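Side-chain contacts in Baccell_00875 (PDB 5NO8), which probably acts as a polysaccharide lyase that removes L-rhamnose caps attached to glucuronic acid in complex arabinogalactan proteins: residues 366-371 against 375-380; 353-356 against 361-364; 166-169 against 174-177; 247-252 against 579-584; 460-465 against 500-505. All blocks are in the same frame, centred on the assembly; numbering follows the deposited sequence.

Contact 1. Residues 366-371 against 375-380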
# COMPACT_ATOMS: atom_id res chain seq x y z
N TYR A 366 -12.99 -20.77 9.93
CA TYR A 366 -11.86 -20.58 8.99
C TYR A 366 -10.77 -19.81 9.74
O TYR A 366 -11.05 -18.74 10.31
CB TYR A 366 -12.30 -19.80 7.76
CG TYR A 366 -13.41 -20.48 6.96
CD1 TYR A 366 -13.23 -21.76 6.42
CD2 TYR A 366 -14.62 -19.85 6.77
CE1 TYR A 366 -14.25 -22.38 5.71
CE2 TYR A 366 -15.64 -20.46 6.05
CZ TYR A 366 -15.46 -21.73 5.53
OH TYR A 366 -16.51 -22.29 4.83
N MET A 367 -9.56 -20.35 9.73
CA MET A 367 -8.52 -19.92 10.66
C MET A 367 -7.22 -19.52 9.97
O MET A 367 -6.97 -19.87 8.83
CB MET A 367 -8.30 -21.03 11.66
CG MET A 367 -9.52 -21.12 12.55
SD MET A 367 -9.35 -22.38 13.79
CE MET A 367 -8.00 -21.69 14.75
N VAL A 368 -6.42 -18.77 10.71
CA VAL A 368 -5.06 -18.43 10.31
C VAL A 368 -4.29 -19.69 10.05
O VAL A 368 -4.44 -20.68 10.77
CB VAL A 368 -4.37 -17.58 11.41
CG1 VAL A 368 -2.91 -17.29 11.05
CG2 VAL A 368 -5.13 -16.28 11.60
N TYR A 369 -3.44 -19.67 9.02
CA TYR A 369 -2.69 -20.84 8.62
C TYR A 369 -1.23 -20.49 8.46
O TYR A 369 -0.91 -19.44 7.89
CB TYR A 369 -3.23 -21.36 7.28
CG TYR A 369 -2.73 -22.72 6.86
CD1 TYR A 369 -3.36 -23.88 7.29
CD2 TYR A 369 -1.65 -22.85 5.98
CE1 TYR A 369 -2.91 -25.13 6.88
CE2 TYR A 369 -1.19 -24.09 5.57
CZ TYR A 369 -1.84 -25.23 6.03
OH TYR A 369 -1.42 -26.46 5.62
N ASP A 370 -0.37 -21.38 8.93
CA ASP A 370 1.07 -21.19 8.85
C ASP A 370 1.58 -21.95 7.66
O ASP A 370 1.62 -23.20 7.67
CB ASP A 370 1.74 -21.68 10.14
CG ASP A 370 3.25 -21.39 10.17
OD1 ASP A 370 3.89 -21.21 9.12
OD2 ASP A 370 3.81 -21.32 11.27
N ASN A 371 1.98 -21.22 6.62
CA ASN A 371 2.45 -21.85 5.37
C ASN A 371 3.80 -22.53 5.49
O ASN A 371 4.08 -23.43 4.71
CB ASN A 371 2.45 -20.87 4.21
CG ASN A 371 1.05 -20.40 3.85
OD1 ASN A 371 0.82 -19.23 3.63
ND2 ASN A 371 0.13 -21.33 3.81
N SER A 375 0.12 -25.95 8.71
CA SER A 375 -0.83 -26.22 9.79
C SER A 375 -1.61 -24.98 10.15
O SER A 375 -1.09 -23.86 10.04
CB SER A 375 -0.10 -26.75 11.03
OG SER A 375 0.90 -25.85 11.44
N ILE A 376 -2.85 -25.18 10.59
CA ILE A 376 -3.64 -24.11 11.19
C ILE A 376 -2.88 -23.55 12.41
O ILE A 376 -2.29 -24.32 13.18
CB ILE A 376 -5.05 -24.60 11.59
CG1 ILE A 376 -5.92 -24.74 10.34
CG2 ILE A 376 -5.76 -23.59 12.49
CD1 ILE A 376 -7.20 -25.51 10.54
N TYR A 377 -2.87 -22.22 12.53
CA TYR A 377 -2.30 -21.55 13.70
C TYR A 377 -3.36 -21.43 14.79
O TYR A 377 -4.38 -20.76 14.62
CB TYR A 377 -1.75 -20.17 13.35
CG TYR A 377 -1.10 -19.49 14.55
CD1 TYR A 377 0.05 -20.02 15.13
CD2 TYR A 377 -1.66 -18.34 15.11
CE1 TYR A 377 0.63 -19.42 16.25
CE2 TYR A 377 -1.08 -17.73 16.22
CZ TYR A 377 0.07 -18.26 16.78
OH TYR A 377 0.64 -17.65 17.89
N LEU A 378 -3.09 -22.08 15.92
CA LEU A 378 -4.07 -22.23 16.99
C LEU A 378 -4.07 -21.10 18.03
O LEU A 378 -4.92 -21.09 18.94
CB LEU A 378 -3.85 -23.57 17.70
CG LEU A 378 -3.96 -24.82 16.82
CD1 LEU A 378 -3.60 -26.06 17.64
CD2 LEU A 378 -5.35 -24.91 16.23
N ASN A 379 -3.15 -20.14 17.89
CA ASN A 379 -3.11 -18.95 18.76
C ASN A 379 -2.89 -19.36 20.22
O ASN A 379 -3.54 -18.86 21.14
CB ASN A 379 -4.38 -18.12 18.61
CG ASN A 379 -4.15 -16.66 18.92
OD1 ASN A 379 -3.02 -16.17 18.92
ND2 ASN A 379 -5.23 -15.96 19.15
N ASP A 380 -1.94 -20.28 20.37
CA ASP A 380 -1.64 -20.97 21.61
C ASP A 380 -0.15 -20.79 21.96
O ASP A 380 0.37 -21.50 22.82
CB ASP A 380 -1.97 -22.47 21.44
CG ASP A 380 -1.19 -23.15 20.29
OD1 ASP A 380 -0.74 -22.45 19.34
OD2 ASP A 380 -1.04 -24.39 20.32
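Val368 O is approached by two groups at once. Tyr377 N donates a hydrogen bond of 2.8 Å to Val368 O, coming from above the carbonyl plane, and Ile376 CA adds a longer CA-H...O contact to the same oxygen. Further along, Asp370 and Ser375 form a hydrogen-bonded pair: Asp370 N to Ser375 O is short, at 2.8 Å, and nearly straight (170°), whereas the return bond from Ser375 N to Asp370 O is weak at 3.3 Å.

Tyr369 and Ile376 face each other as a non-hydrogen-bonded pair. With CG of Tyr369 opposite its own backbone N (chi1 -169°), the ring lies against the Ser375 backbone, its CZ 3.4 Å from Ser375 N, which sits over one ring face. A flat aromatic suits this place because its face can cover those backbone atoms; Phe348 meets the same ring edge-to-face. Met367 crosses Ile376 at about a right angle, with Met367 CB 3.7 Å from Ile376 CG2, and the bend at chi3 brings Met367 CE back to the same methyl. Val368 CG1 lies beside Tyr377 CB. On the face with Ser375, Asp370 sends its carboxylate to a salt bridge with Lys602. This is a short antiparallel beta hairpin, whose strand 375-376 forms one margin of a small four-stranded sheet continued by strand 672-677.

Contact 2. Residues 353-356 against 361-364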
# COMPACT_ATOMS: atom_id res chain seq x y z
N GLN A 353 -7.84 -24.83 5.94
CA GLN A 353 -7.95 -23.73 6.90
C GLN A 353 -9.26 -23.72 7.69
O GLN A 353 -9.48 -22.81 8.47
CB GLN A 353 -7.72 -22.37 6.23
CG GLN A 353 -6.38 -22.28 5.49
CD GLN A 353 -5.91 -20.87 5.17
OE1 GLN A 353 -5.23 -20.67 4.14
NE2 GLN A 353 -6.19 -19.90 6.06
N GLN A 354 -10.13 -24.72 7.49
CA GLN A 354 -11.32 -24.86 8.33
C GLN A 354 -11.05 -25.88 9.44
O GLN A 354 -10.62 -26.99 9.18
CB GLN A 354 -12.57 -25.25 7.52
CG GLN A 354 -13.87 -25.16 8.35
CD GLN A 354 -15.14 -25.26 7.53
OE1 GLN A 354 -16.16 -24.59 7.83
NE2 GLN A 354 -15.08 -26.03 6.46
N MET A 355 -11.27 -25.47 10.69
CA MET A 355 -11.18 -26.38 11.83
C MET A 355 -12.25 -27.47 11.68
O MET A 355 -13.43 -27.15 11.64
CB MET A 355 -11.44 -25.60 13.14
CG MET A 355 -11.39 -26.45 14.42
SD MET A 355 -9.85 -27.33 14.65
CE MET A 355 -8.76 -25.98 15.14
N ASN A 356 -11.82 -28.72 11.55
CA ASN A 356 -12.70 -29.87 11.45
C ASN A 356 -12.35 -30.83 12.60
O ASN A 356 -11.53 -31.71 12.47
CB ASN A 356 -12.56 -30.55 10.07
CG ASN A 356 -12.98 -29.64 8.93
OD1 ASN A 356 -13.85 -28.77 9.07
ND2 ASN A 356 -12.36 -29.83 7.77
N LEU A 361 -13.92 -26.13 20.33
CA LEU A 361 -15.00 -25.14 20.25
C LEU A 361 -14.97 -24.28 18.97
O LEU A 361 -15.96 -23.66 18.62
CB LEU A 361 -14.95 -24.19 21.44
CG LEU A 361 -15.26 -24.76 22.84
CD1 LEU A 361 -14.84 -23.72 23.87
CD2 LEU A 361 -16.74 -25.09 22.95
N ARG A 362 -13.83 -24.23 18.29
CA ARG A 362 -13.73 -23.49 17.02
C ARG A 362 -14.12 -24.35 15.81
O ARG A 362 -13.91 -23.92 14.68
CB ARG A 362 -12.30 -22.95 16.84
CG ARG A 362 -11.84 -22.00 17.92
CD ARG A 362 -10.33 -21.85 17.92
NE ARG A 362 -9.65 -23.06 18.39
CZ ARG A 362 -8.37 -23.13 18.73
NH1 ARG A 362 -7.87 -24.28 19.15
NH2 ARG A 362 -7.57 -22.07 18.67
N ASP A 363 -14.67 -25.55 16.03
CA ASP A 363 -15.17 -26.39 14.93
C ASP A 363 -16.00 -25.58 13.94
O ASP A 363 -16.96 -24.90 14.32
CB ASP A 363 -16.01 -27.55 15.49
CG ASP A 363 -16.33 -28.61 14.43
OD1 ASP A 363 -15.44 -28.92 13.60
OD2 ASP A 363 -17.47 -29.14 14.45
N GLY A 364 -15.61 -25.64 12.66
CA GLY A 364 -16.26 -24.87 11.62
C GLY A 364 -15.58 -23.56 11.24
O GLY A 364 -15.92 -23.00 10.19
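Met355 and Gly364 are joined by a backbone closure within an irregular loop, in the connection that leads from helix 338-352 to strand 369-370. Gly364 N donates to Met355 O at 2.8 Å, with an N-H...O angle of 169°, and this is the one clear hydrogen bond between 353-356 and 361-364. Glycine suits the donor position: its positive phi of 98° would press any side chain against the preceding carbonyl oxygen.

Beside this bond Met355 supplies the bulk of the packing. Its CB lies 3.4 Å from Arg362 O, and its CG sits 3.6 Å from Arg362 O as well, so the start of the chain covers that carbonyl. Bends at chi2 and chi3 then bring the terminal methyl CE toward the Arg362 guanidinium. The unbranched methionine can bend to lie along Arg362, while Arg362 directs its own polar end to Leu378 O and Asp360.

Asp363 OD1 comes within 3.3 Å of Met355 O. As both are acceptors, the approach is probably eased by the donors nearby: Arg420 forms a salt bridge with Asp363 OD1 and a weak hydrogen bond with Met355 O, while Asn357 N donates to Asp363 OD1. Arg420 also binds Asn356 OD1, and it probably offsets the repulsion between the acceptors. A backbone bond between Met355 and Ala365 continues the pairing next to helix 412-429, and Asp363 and Gly364 have backbone angles like those at the centre of a type II beta turn, where glycine is favoured in the second place.

Contact 3. Residues 166-169 against 174-177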
# COMPACT_ATOMS: atom_id res chain seq x y z
N HIS A 166 5.43 8.60 -2.63
CA HIS A 166 5.36 7.54 -3.64
C HIS A 166 6.76 7.35 -4.18
O HIS A 166 7.23 8.16 -4.98
CB HIS A 166 4.37 7.93 -4.70
CG HIS A 166 2.99 8.08 -4.15
ND1 HIS A 166 2.33 7.04 -3.53
CD2 HIS A 166 2.18 9.17 -4.03
CE1 HIS A 166 1.16 7.48 -3.08
NE2 HIS A 166 1.03 8.76 -3.38
N ILE A 167 7.39 6.27 -3.74
CA ILE A 167 8.79 5.99 -4.07
C ILE A 167 8.82 5.02 -5.24
O ILE A 167 8.14 4.00 -5.19
CB ILE A 167 9.51 5.36 -2.88
CG1 ILE A 167 9.38 6.25 -1.64
CG2 ILE A 167 10.99 5.13 -3.21
CD1 ILE A 167 9.75 5.52 -0.37
N TRP A 168 9.60 5.34 -6.27
CA TRP A 168 9.85 4.40 -7.35
C TRP A 168 11.33 4.12 -7.46
O TRP A 168 12.12 5.03 -7.81
CB TRP A 168 9.29 4.85 -8.69
CG TRP A 168 9.53 3.85 -9.77
CD1 TRP A 168 10.02 4.10 -11.02
CD2 TRP A 168 9.35 2.42 -9.69
NE1 TRP A 168 10.15 2.93 -11.71
CE2 TRP A 168 9.72 1.89 -10.94
CE3 TRP A 168 8.86 1.55 -8.70
CZ2 TRP A 168 9.66 0.52 -11.23
CZ3 TRP A 168 8.83 0.18 -8.98
CH2 TRP A 168 9.21 -0.31 -10.26
N LYS A 169 11.67 2.86 -7.19
CA LYS A 169 13.05 2.37 -7.28
C LYS A 169 13.46 2.08 -8.73
O LYS A 169 13.95 1.00 -9.05
CB LYS A 169 13.24 1.14 -6.37
CG LYS A 169 12.39 -0.07 -6.74
CD LYS A 169 12.60 -1.26 -5.80
CE LYS A 169 11.84 -2.46 -6.35
NZ LYS A 169 11.96 -3.66 -5.51
N ALA A 174 14.58 6.60 -11.38
CA ALA A 174 13.95 6.60 -10.08
C ALA A 174 13.37 7.98 -9.75
O ALA A 174 13.81 8.99 -10.26
CB ALA A 174 14.95 6.19 -9.02
N TYR A 175 12.38 8.00 -8.86
CA TYR A 175 11.76 9.22 -8.43
C TYR A 175 11.04 9.04 -7.10
O TYR A 175 10.80 7.94 -6.64
CB TYR A 175 10.80 9.77 -9.50
CG TYR A 175 9.60 8.91 -9.80
CD1 TYR A 175 8.52 8.81 -8.91
CD2 TYR A 175 9.53 8.17 -10.97
CE1 TYR A 175 7.43 8.02 -9.18
CE2 TYR A 175 8.43 7.41 -11.27
CZ TYR A 175 7.39 7.35 -10.37
OH TYR A 175 6.32 6.54 -10.63
N VAL A 176 10.66 10.18 -6.52
CA VAL A 176 9.71 10.23 -5.43
C VAL A 176 8.68 11.32 -5.77
O VAL A 176 9.03 12.45 -6.12
CB VAL A 176 10.34 10.52 -4.06
CG1 VAL A 176 9.27 10.49 -2.99
CG2 VAL A 176 11.45 9.53 -3.70
N ASN A 177 7.40 10.95 -5.70
CA ASN A 177 6.31 11.88 -5.86
C ASN A 177 5.63 11.99 -4.51
O ASN A 177 5.00 11.05 -4.07
CB ASN A 177 5.36 11.38 -6.92
CG ASN A 177 4.23 12.35 -7.20
OD1 ASN A 177 4.32 13.54 -6.84
ND2 ASN A 177 3.16 11.86 -7.81
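The side chains of Trp168 and Tyr175 cross obliquely on one face of an antiparallel strand pair. Trp168 CB stands over the tyrosine ring, 3.6 Å from its centroid, a CH-pi contact. The indole itself is inclined to the tyrosine ring, its five-membered ring at 50°, and Trp168 CD1 approaches Tyr175 CE2 at 3.7 Å. Tyr175 achieves this by holding CG between its backbone N and carbonyl carbon (chi1 65°), which swings the ring across toward Trp168.

On the same face, His166 CB rests 3.2 Å from Asn177 O, while its NE2 bonds Ala577 O. Asn177 is held through its amide by Asn245. The other face carries beta-branched Ile167 and Val176, well suited to strands; Val176 CG1 lies 3.7 Å from His166 O.

Four backbone hydrogen bonds join the strands. Trp168 N to Tyr175 O is the straightest, 2.9 Å and 171°, while Tyr175 N to Trp168 O is longer, at 3.2 Å. In this buried hairpin four inward-facing N-H and C=O pairs thus satisfy one another, while Ile167 O is bound by Gln582 NE2; the tryptophan's CB packs on the tyrosine's pi face, and the few polar ends depend on partners elsewhere in the fold.

Contact 4. Residues 247-252 against 579-584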
# COMPACT_ATOMS: atom_id res chain seq x y z
N ASP A 247 1.49 17.12 -13.87
CA ASP A 247 2.53 18.12 -13.84
C ASP A 247 3.85 17.46 -13.41
O ASP A 247 4.90 17.74 -13.99
CB ASP A 247 2.14 19.23 -12.87
CG ASP A 247 3.04 20.44 -12.95
OD1 ASP A 247 3.45 20.82 -14.06
OD2 ASP A 247 3.32 21.05 -11.89
N PHE A 248 3.77 16.58 -12.41
CA PHE A 248 4.95 15.79 -11.99
C PHE A 248 5.54 15.03 -13.17
O PHE A 248 6.74 15.13 -13.46
CB PHE A 248 4.61 14.82 -10.87
CG PHE A 248 5.75 13.90 -10.50
CD1 PHE A 248 6.81 14.36 -9.72
CD2 PHE A 248 5.77 12.59 -10.94
CE1 PHE A 248 7.87 13.53 -9.38
CE2 PHE A 248 6.84 11.74 -10.64
CZ PHE A 248 7.89 12.21 -9.84
N ARG A 249 4.69 14.31 -13.89
CA ARG A 249 5.17 13.54 -15.05
C ARG A 249 5.79 14.39 -16.14
O ARG A 249 6.84 14.05 -16.70
CB ARG A 249 4.03 12.69 -15.64
CG ARG A 249 3.72 11.46 -14.81
CD ARG A 249 2.73 10.54 -15.50
NE ARG A 249 1.39 11.07 -15.47
CZ ARG A 249 0.44 10.77 -14.57
NH1 ARG A 249 0.63 9.95 -13.55
NH2 ARG A 249 -0.75 11.33 -14.69
N HIS A 250 5.16 15.53 -16.40
CA HIS A 250 5.68 16.48 -17.39
C HIS A 250 7.07 16.97 -17.00
O HIS A 250 7.99 16.97 -17.81
CB HIS A 250 4.70 17.67 -17.54
CG HIS A 250 5.13 18.67 -18.58
ND1 HIS A 250 5.14 18.37 -19.93
CD2 HIS A 250 5.59 19.93 -18.47
CE1 HIS A 250 5.58 19.42 -20.60
NE2 HIS A 250 5.87 20.38 -19.74
N LYS A 251 7.20 17.38 -15.75
CA LYS A 251 8.47 17.88 -15.22
C LYS A 251 9.55 16.81 -15.19
O LYS A 251 10.73 17.08 -15.52
CB LYS A 251 8.24 18.47 -13.84
CG LYS A 251 7.51 19.81 -13.89
CD LYS A 251 7.22 20.28 -12.48
CE LYS A 251 6.37 21.54 -12.42
NZ LYS A 251 7.17 22.72 -12.75
N LEU A 252 9.17 15.59 -14.83
CA LEU A 252 10.12 14.45 -14.90
C LEU A 252 10.70 14.28 -16.31
O LEU A 252 11.93 14.14 -16.50
CB LEU A 252 9.47 13.18 -14.35
CG LEU A 252 10.27 11.87 -14.42
CD1 LEU A 252 9.81 10.92 -13.31
CD2 LEU A 252 10.17 11.20 -15.77
N ASN A 579 -2.30 6.57 -3.41
CA ASN A 579 -1.93 5.59 -4.44
C ASN A 579 -0.94 6.17 -5.42
O ASN A 579 -1.13 7.28 -5.98
CB ASN A 579 -3.14 5.19 -5.27
CG ASN A 579 -4.14 4.36 -4.51
OD1 ASN A 579 -4.10 4.22 -3.30
ND2 ASN A 579 -5.09 3.82 -5.25
N GLY A 580 0.09 5.37 -5.74
CA GLY A 580 1.05 5.76 -6.74
C GLY A 580 0.72 5.19 -8.11
O GLY A 580 -0.29 4.46 -8.28
N PHE A 581 1.56 5.52 -9.09
CA PHE A 581 1.42 5.01 -10.47
C PHE A 581 2.68 4.28 -10.92
O PHE A 581 2.91 4.13 -12.13
CB PHE A 581 1.01 6.12 -11.45
CG PHE A 581 1.95 7.29 -11.46
CD1 PHE A 581 3.10 7.28 -12.25
CD2 PHE A 581 1.70 8.40 -10.66
CE1 PHE A 581 3.97 8.37 -12.25
CE2 PHE A 581 2.57 9.47 -10.65
CZ PHE A 581 3.71 9.44 -11.42
N GLN A 582 3.47 3.79 -9.96
CA GLN A 582 4.73 3.13 -10.28
C GLN A 582 4.47 1.89 -11.15
O GLN A 582 3.44 1.19 -10.97
CB GLN A 582 5.46 2.66 -9.03
CG GLN A 582 5.83 3.74 -8.03
CD GLN A 582 4.80 3.95 -6.97
OE1 GLN A 582 3.59 3.87 -7.26
NE2 GLN A 582 5.24 4.20 -5.74
N PRO A 583 5.39 1.57 -12.06
CA PRO A 583 5.13 0.41 -12.98
C PRO A 583 5.51 -0.94 -12.37
O PRO A 583 6.45 -1.61 -12.83
CB PRO A 583 5.98 0.77 -14.19
CG PRO A 583 7.15 1.50 -13.59
CD PRO A 583 6.56 2.35 -12.51
N SER A 584 4.78 -1.30 -11.32
CA SER A 584 4.95 -2.54 -10.58
C SER A 584 3.57 -2.98 -10.11
O SER A 584 2.80 -2.18 -9.62
CB SER A 584 5.83 -2.33 -9.35
OG SER A 584 5.88 -3.49 -8.53
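The helical turn carrying Phe248 and Arg249 and the irregular loop carrying Phe581 stay well apart: their nearest CA atoms, those of Arg249 and Phe581, are 10.4 Å from each other. Side chains alone therefore bridge the gap. Within the helix, Leu252 N bonds Phe248 O in the regular way, whereas the loop turns sharply just after Phe581, with Pro583 at the centre of an inverse gamma turn.

Phe581 occupies the middle of the contact. Its CG lies between its backbone N and carbonyl carbon (chi1 56°), and the ring is thereby aimed at the helix. Arg249 NH1 lies over the centre of one ring face and 3.4 Å from Phe581 CD2. This is a cation-pi interaction, with Arg249 CZ 4.6 Å from the centroid of the Phe581 ring, but the guanidinium does not lie flat: the two planes are 76° apart, and the arginine presents its edge to the ring. The pair links helix 245-254, packed on the beta-rich part of the chain, to a loop that follows helix 562-576 of the helical part.

The two residues pass each other in opposite directions, with a bend at chi3 of Arg249 bringing NH1 back over the ring. The aliphatic portion contributes too, Arg249 CG lying 3.9 Å from Phe581 CZ. Arg249 NH2 is meanwhile held by a salt bridge to Asp246, which probably steadies the guanidinium's rotation. At the ring's edge, in its plane, Phe248 CD2 meets Phe581 CZ at 3.8 Å. Phe248, which is buried, also meets the Tyr175 ring edge-to-face, so an apolar ring suits its place.

Contact 5. Residues 460-465 against 500-505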
# COMPACT_ATOMS: atom_id res chain seq x y z
N GLN A 460 -25.06 -12.60 2.74
CA GLN A 460 -24.59 -13.48 1.65
C GLN A 460 -25.16 -14.90 1.80
O GLN A 460 -25.54 -15.53 0.80
CB GLN A 460 -23.06 -13.54 1.64
CG GLN A 460 -22.36 -12.21 1.37
CD GLN A 460 -22.42 -11.76 -0.07
OE1 GLN A 460 -23.10 -12.36 -0.90
NE2 GLN A 460 -21.71 -10.67 -0.36
N MET A 461 -25.19 -15.41 3.03
CA MET A 461 -25.77 -16.73 3.33
C MET A 461 -27.26 -16.84 3.00
O MET A 461 -27.73 -17.94 2.69
CB MET A 461 -25.50 -17.16 4.76
CG MET A 461 -24.07 -17.54 5.08
SD MET A 461 -23.47 -18.94 4.15
CE MET A 461 -24.42 -20.35 4.79
N TYR A 462 -28.00 -15.74 3.02
CA TYR A 462 -29.36 -15.73 2.47
C TYR A 462 -29.36 -16.08 0.99
O TYR A 462 -30.17 -16.89 0.54
CB TYR A 462 -30.04 -14.38 2.69
CG TYR A 462 -31.34 -14.17 1.94
CD1 TYR A 462 -32.47 -14.97 2.18
CD2 TYR A 462 -31.46 -13.14 1.02
CE1 TYR A 462 -33.67 -14.74 1.51
CE2 TYR A 462 -32.64 -12.90 0.34
CZ TYR A 462 -33.74 -13.70 0.60
OH TYR A 462 -34.89 -13.42 -0.12
N LYS A 463 -28.42 -15.49 0.25
CA LYS A 463 -28.30 -15.77 -1.19
C LYS A 463 -27.95 -17.23 -1.46
O LYS A 463 -28.36 -17.77 -2.46
CB LYS A 463 -27.27 -14.83 -1.86
CG LYS A 463 -27.59 -13.34 -1.71
CD LYS A 463 -26.53 -12.46 -2.37
CE LYS A 463 -26.76 -12.31 -3.86
NZ LYS A 463 -25.72 -11.44 -4.47
N VAL A 464 -27.20 -17.87 -0.57
CA VAL A 464 -26.83 -19.28 -0.70
C VAL A 464 -28.03 -20.19 -0.44
O VAL A 464 -28.24 -21.16 -1.17
CB VAL A 464 -25.70 -19.66 0.28
CG1 VAL A 464 -25.39 -21.15 0.29
CG2 VAL A 464 -24.43 -18.86 -0.05
N THR A 465 -28.80 -19.87 0.61
CA THR A 465 -29.76 -20.81 1.18
C THR A 465 -31.22 -20.48 0.94
O THR A 465 -32.05 -21.36 1.11
CB THR A 465 -29.59 -20.89 2.71
OG1 THR A 465 -29.81 -19.59 3.29
CG2 THR A 465 -28.23 -21.40 3.08
N LEU A 500 -29.70 -3.92 2.28
CA LEU A 500 -30.99 -3.43 1.77
C LEU A 500 -31.60 -4.29 0.66
O LEU A 500 -32.82 -4.49 0.64
CB LEU A 500 -30.89 -1.99 1.27
CG LEU A 500 -30.58 -0.94 2.34
CD1 LEU A 500 -30.51 0.41 1.66
CD2 LEU A 500 -31.63 -0.95 3.45
N GLN A 501 -30.77 -4.78 -0.26
CA GLN A 501 -31.25 -5.72 -1.28
C GLN A 501 -31.81 -6.99 -0.65
O GLN A 501 -32.86 -7.47 -1.06
CB GLN A 501 -30.15 -6.08 -2.29
CG GLN A 501 -30.61 -6.92 -3.49
CD GLN A 501 -31.59 -6.21 -4.41
OE1 GLN A 501 -31.58 -4.98 -4.55
NE2 GLN A 501 -32.46 -6.99 -5.05
N SER A 502 -31.12 -7.52 0.35
CA SER A 502 -31.55 -8.74 1.01
C SER A 502 -32.90 -8.55 1.75
O SER A 502 -33.78 -9.42 1.69
CB SER A 502 -30.47 -9.21 1.99
OG SER A 502 -29.26 -9.46 1.27
N LEU A 503 -33.05 -7.41 2.42
CA LEU A 503 -34.33 -7.02 3.03
C LEU A 503 -35.45 -6.82 2.01
O LEU A 503 -36.55 -7.28 2.25
CB LEU A 503 -34.15 -5.76 3.89
CG LEU A 503 -33.34 -6.00 5.16
CD1 LEU A 503 -32.87 -4.69 5.78
CD2 LEU A 503 -34.08 -6.83 6.20
N LYS A 504 -35.17 -6.16 0.88
CA LYS A 504 -36.16 -6.01 -0.19
C LYS A 504 -36.59 -7.38 -0.74
O LYS A 504 -37.79 -7.65 -0.82
CB LYS A 504 -35.66 -5.11 -1.33
N GLU A 505 -35.61 -8.25 -1.02
CA GLU A 505 -35.88 -9.59 -1.57
C GLU A 505 -36.60 -10.52 -0.59
O GLU A 505 -37.40 -11.35 -1.01
CB GLU A 505 -34.58 -10.28 -2.02
CG GLU A 505 -33.98 -9.70 -3.29
CD GLU A 505 -32.57 -10.23 -3.63
OE1 GLU A 505 -31.94 -10.96 -2.81
OE2 GLU A 505 -32.09 -9.90 -4.74
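Tyr462 extends its ring across the gap between two helices and overlaps the flank of Ser502 before its hydroxyl reaches Glu505. The backbones are 7.5 Å apart at their nearest CA atoms, those of Tyr462 and Ser502, close enough for one aromatic side chain to span the groove. With CG turned opposite the backbone N (chi1 168°), the ring points outward from its own helix. Its CD2 then lies 4.2 Å from Ser502 CB, and Tyr462 CE2 is 3.9 Å from Ser502 O. A small serine fits here because it lets the ring come near the backbone, and its hydroxyl turns back to bond Leu498 O in the same helix.

Farther out, Tyr462 OH is 3.7 Å from Glu505 CB. Glu505 OE1 lies at the ring edge, 3.8 Å from Tyr462 CE2, and the carboxylate plane is inclined 46° to the ring. The other oxygen is steadied along the helix: Gln501 NE2 donates to Glu505 OE2 at 2.9 Å, from above the carboxylate plane. Lys463 NZ stands 6.5 Å from Glu505 OE1, so any attraction is probably weak and long-range. Tyr462 and Glu505 also touch a neighbouring molecule in the crystal, which may influence their conformations.

Beyond this contact the neighbours are apolar. Val471 of helix 469-485 meets both Tyr462 and Leu503, so that helix lies against both partners; Leu503 also rests on helix 509-529, while Met461 and Val464 turn helix 448-465 toward helices 412-429 and 396-409.

In the fold
Contacts 3 and 4 adjoin one another, their centres 8 Å apart: Ile167 O accepts a bond from Gln582 NE2, and the Tyr175 hydroxyl packs on Phe581. Contact 3 is buried and relies on strand pairing, whereas contact 4 joins distant parts of the sequence through side chains alone. On the other side of the chain's centre, contacts 1 and 2 also touch. Met367 and Gln353 pair through their backbones, and Arg362 bonds Leu378 O, so one hairpin and the loop before it form a partly buried unit held by backbone hydrogen bonds and charged side chains. Contact 5, about 8 Å from contact 1 at nearest atoms, is a partly buried helix-helix contact resting on one tyrosine.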